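Side-chain contact in HAD hydrolase, family IA, variant 3 (Entamoeba histolytica, PDB 6W04), which is probably a hydrolase of the haloacid dehalogenase superfamily that binds a magnesium ion: residues T47-I52 and K58-E63. Sequence-based numbering, arbitrary orientation.
Sequences TNKQLI and KEISDE
Lys49 reaches across from helix 48-56 and gives a weak hydrogen bond to the backbone carbonyl of Ile60, with Lys49 NZ 3.0 Å from Ile60 O. Lys49 CE is almost as near, 3.1 Å from Ile60 O, so the oxygen sits beside the CE-NZ bond (CE-NZ...O about 80°), a poor direction for a donated proton. Lys49 CG stands anti to the backbone N, and the chain is extended to CE. This carries its methylenes past Asp62 OD1, which is 3.4 Å from Lys49 CE and 3.6 Å from Lys49 CD. The bend at the last torsion (chi4 -70°) leaves NZ side-on to Ile60 O. Asp62 OD1 stays 4.4 Å from Lys49 NZ, beyond a salt bridge. The charge of Lys49 is paired instead within its own helix, with Glu53. Glu53 OE2 also accepts from Ile60 N, so one carboxylate holds both the lysine and the loop that the lysine touches.

The apolar part is small. Ile52 CG2 meets Ile60 CD1 at 3.8 Å, the two side chains crossing at about a right angle. Ile52 also packs on Tyr68 and Ala69 of helix 62-82 and on Trp23 of helix 16-31.

Both helices are capped at their starts. Thr47 OG1 accepts from Gln50 N at 3.1 Å, and Gln50 OE1 accepts from Thr47 N at 2.9 Å, a capping box. Ser61 OG caps the next helix through Asp64 N. The contact lies away from the magnesium site. It joins two consecutive helices across their connecting loop, in the helical cap inserted after the first strand of the Rossmann-like HAD core.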
ATOM      1  N   THR A  47      11.047  -3.309  -6.948  1.00 29.61           N
ATOM      2  CA  THR A  47      11.013  -4.301  -5.881  1.00 29.71           C
ATOM      3  C   THR A  47      12.182  -4.096  -4.923  1.00 25.77           C
ATOM      4  O   THR A  47      13.186  -3.471  -5.259  1.00 24.69           O
ATOM      5  CB  THR A  47      11.077  -5.721  -6.447  1.00 26.36           C
ATOM      6  OG1 THR A  47      12.320  -5.919  -7.153  1.00 26.72           O
ATOM      7  CG2 THR A  47       9.904  -5.985  -7.420  1.00 31.26           C
ATOM      8  N   ASN A  48      12.100  -4.737  -3.748  1.00 23.45           N
ATOM      9  CA  ASN A  48      13.238  -4.689  -2.855  1.00 22.31           C
ATOM     10  C   ASN A  48      14.475  -5.252  -3.538  1.00 27.25           C
ATOM     11  O   ASN A  48      15.584  -4.747  -3.349  1.00 25.02           O
ATOM     12  CB  ASN A  48      12.933  -5.445  -1.563  1.00 24.30           C
ATOM     13  CG  ASN A  48      12.006  -4.660  -0.662  1.00 38.02           C
ATOM     14  OD1 ASN A  48      11.790  -3.461  -0.876  1.00 27.43           O
ATOM     15  ND2 ASN A  48      11.459  -5.317   0.347  1.00 35.89           N
ATOM     16  N   LYS A  49      14.299  -6.309  -4.323  1.00 25.18           N
ATOM     17  CA  LYS A  49      15.444  -6.920  -4.984  1.00 21.96           C
ATOM     18  C   LYS A  49      16.103  -5.933  -5.933  1.00 21.99           C
ATOM     19  O   LYS A  49      17.342  -5.842  -6.003  1.00 23.45           O
ATOM     20  CB  LYS A  49      14.990  -8.174  -5.733  1.00 26.39           C
ATOM     21  CG  LYS A  49      16.102  -8.924  -6.469  1.00 29.14           C
ATOM     22  CD  LYS A  49      15.629 -10.361  -6.787  1.00 34.78           C
ATOM     23  CE  LYS A  49      16.730 -11.234  -7.423  1.00 36.01           C
ATOM     24  NZ  LYS A  49      17.089 -10.824  -8.822  1.00 31.71           N
ATOM     25  N   GLN A  50      15.288  -5.208  -6.704  1.00 25.18           N
ATOM     26  CA  GLN A  50      15.833  -4.244  -7.653  1.00 28.40           C
ATOM     27  C   GLN A  50      16.585  -3.137  -6.937  1.00 23.36           C
ATOM     28  O   GLN A  50      17.589  -2.625  -7.450  1.00 24.25           O
ATOM     29  CB  GLN A  50      14.716  -3.642  -8.509  1.00 25.29           C
ATOM     30  CG  GLN A  50      14.068  -4.612  -9.489  1.00 27.65           C
ATOM     31  CD  GLN A  50      12.924  -3.963 -10.262  1.00 31.88           C
ATOM     32  OE1 GLN A  50      11.822  -3.817  -9.746  1.00 32.26           O
ATOM     33  NE2 GLN A  50      13.186  -3.586 -11.501  1.00 33.37           N
ATOM     34  N   LEU A  51      16.087  -2.715  -5.768  1.00 22.11           N
ATOM     35  CA  LEU A  51      16.788  -1.683  -5.006  1.00 22.39           C
ATOM     36  C   LEU A  51      18.163  -2.172  -4.562  1.00 19.78           C
ATOM     37  O   LEU A  51      19.176  -1.476  -4.728  1.00 23.40           O
ATOM     38  CB  LEU A  51      15.954  -1.270  -3.785  1.00 25.22           C
ATOM     39  CG  LEU A  51      14.988  -0.084  -3.917  1.00 34.24           C
ATOM     40  CD1 LEU A  51      15.740   1.213  -3.944  1.00 38.05           C
ATOM     41  CD2 LEU A  51      14.126  -0.193  -5.146  1.00 33.46           C
ATOM     42  N   ILE A  52      18.220  -3.375  -3.998  1.00 24.40           N
ATOM     43  CA  ILE A  52      19.499  -3.898  -3.514  1.00 21.65           C
ATOM     44  C   ILE A  52      20.464  -4.106  -4.671  1.00 29.88           C
ATOM     45  O   ILE A  52      21.664  -3.799  -4.565  1.00 24.16           O
ATOM     46  CB  ILE A  52      19.283  -5.200  -2.725  1.00 26.68           C
ATOM     47  CG1 ILE A  52      18.351  -4.941  -1.545  1.00 37.08           C
ATOM     48  CG2 ILE A  52      20.646  -5.751  -2.274  1.00 29.80           C
ATOM     49  CD1 ILE A  52      17.493  -6.161  -1.135  1.00 33.60           C
ATOM     50  N   LYS A  58      24.741  -4.915  -9.121  1.00 34.24           N
ATOM     51  CA  LYS A  58      24.912  -6.289  -9.581  1.00 41.68           C
ATOM     52  C   LYS A  58      23.608  -7.048  -9.386  1.00 36.92           C
ATOM     53  O   LYS A  58      22.971  -6.924  -8.348  1.00 34.91           O
ATOM     54  CB  LYS A  58      26.045  -6.974  -8.808  1.00 39.29           C
ATOM     55  CG  LYS A  58      26.377  -8.362  -9.208  1.00 53.65           C
ATOM     56  CD  LYS A  58      27.632  -8.801  -8.483  1.00 54.58           C
ATOM     57  CE  LYS A  58      28.185 -10.064  -9.081  1.00 59.72           C
ATOM     58  NZ  LYS A  58      29.608 -10.230  -8.703  1.00 76.87           N
ATOM     59  N   GLU A  59      23.221  -7.832 -10.388  1.00 35.50           N
ATOM     60  CA  GLU A  59      22.091  -8.731 -10.220  1.00 30.08           C
ATOM     61  C   GLU A  59      22.462  -9.796  -9.199  1.00 46.64           C
ATOM     62  O   GLU A  59      23.586 -10.305  -9.208  1.00 37.73           O
ATOM     63  CB  GLU A  59      21.743  -9.391 -11.554  1.00 33.04           C
ATOM     64  CG  GLU A  59      20.443 -10.144 -11.588  1.00 65.50           C
ATOM     65  CD  GLU A  59      20.071 -10.550 -12.999  1.00 77.31           C
ATOM     66  OE1 GLU A  59      20.110  -9.686 -13.906  1.00 81.03           O
ATOM     67  OE2 GLU A  59      19.761 -11.736 -13.201  1.00 82.51           O
ATOM     68  N   ILE A  60      21.517 -10.148  -8.325  1.00 33.58           N
ATOM     69  CA  ILE A  60      21.774 -11.145  -7.284  1.00 36.58           C
ATOM     70  C   ILE A  60      20.657 -12.190  -7.278  1.00 36.61           C
ATOM     71  O   ILE A  60      19.637 -12.057  -7.954  1.00 36.47           O
ATOM     72  CB  ILE A  60      21.899 -10.497  -5.893  1.00 37.53           C
ATOM     73  CG1 ILE A  60      20.554  -9.887  -5.500  1.00 35.38           C
ATOM     74  CG2 ILE A  60      22.980  -9.417  -5.891  1.00 40.51           C
ATOM     75  CD1 ILE A  60      20.620  -8.941  -4.300  1.00 41.86           C
ATOM     76  N   SER A  61      20.856 -13.230  -6.474  1.00 37.46           N
ATOM     77  CA  SER A  61      19.870 -14.288  -6.343  1.00 36.84           C
ATOM     78  C   SER A  61      18.715 -13.847  -5.447  1.00 40.55           C
ATOM     79  O   SER A  61      18.836 -12.910  -4.639  1.00 34.93           O
ATOM     80  CB  SER A  61      20.508 -15.549  -5.764  1.00 51.06           C
ATOM     81  OG  SER A  61      21.059 -15.278  -4.481  1.00 48.76           O
ATOM     82  N   ASP A  62      17.576 -14.526  -5.610  1.00 48.67           N
ATOM     83  CA  ASP A  62      16.443 -14.267  -4.727  1.00 54.06           C
ATOM     84  C   ASP A  62      16.852 -14.406  -3.266  1.00 48.41           C
ATOM     85  O   ASP A  62      16.444 -13.605  -2.418  1.00 47.15           O
ATOM     86  CB  ASP A  62      15.285 -15.210  -5.058  1.00 59.77           C
ATOM     87  CG  ASP A  62      14.692 -14.954  -6.439  1.00 64.57           C
ATOM     88  OD1 ASP A  62      14.544 -13.776  -6.834  1.00 70.22           O
ATOM     89  OD2 ASP A  62      14.358 -15.934  -7.131  1.00 74.46           O
ATOM     90  N   GLU A  63      17.703 -15.381  -2.954  1.00 50.12           N
ATOM     91  CA  GLU A  63      18.049 -15.601  -1.556  1.00 56.24           C
ATOM     92  C   GLU A  63      18.966 -14.505  -1.019  1.00 49.60           C
ATOM     93  O   GLU A  63      18.842 -14.109   0.147  1.00 49.14           O
ATOM     94  CB  GLU A  63      18.690 -16.977  -1.381  1.00 71.24           C
ATOM     95  CG  GLU A  63      18.641 -17.471   0.049  1.00 75.02           C
ATOM     96  CD  GLU A  63      19.604 -18.601   0.297  1.00 91.07           C
ATOM     97  OE1 GLU A  63      19.968 -19.298  -0.677  1.00 92.26           O
ATOM     98  OE2 GLU A  63      20.009 -18.780   1.467  1.00 99.16           O
TER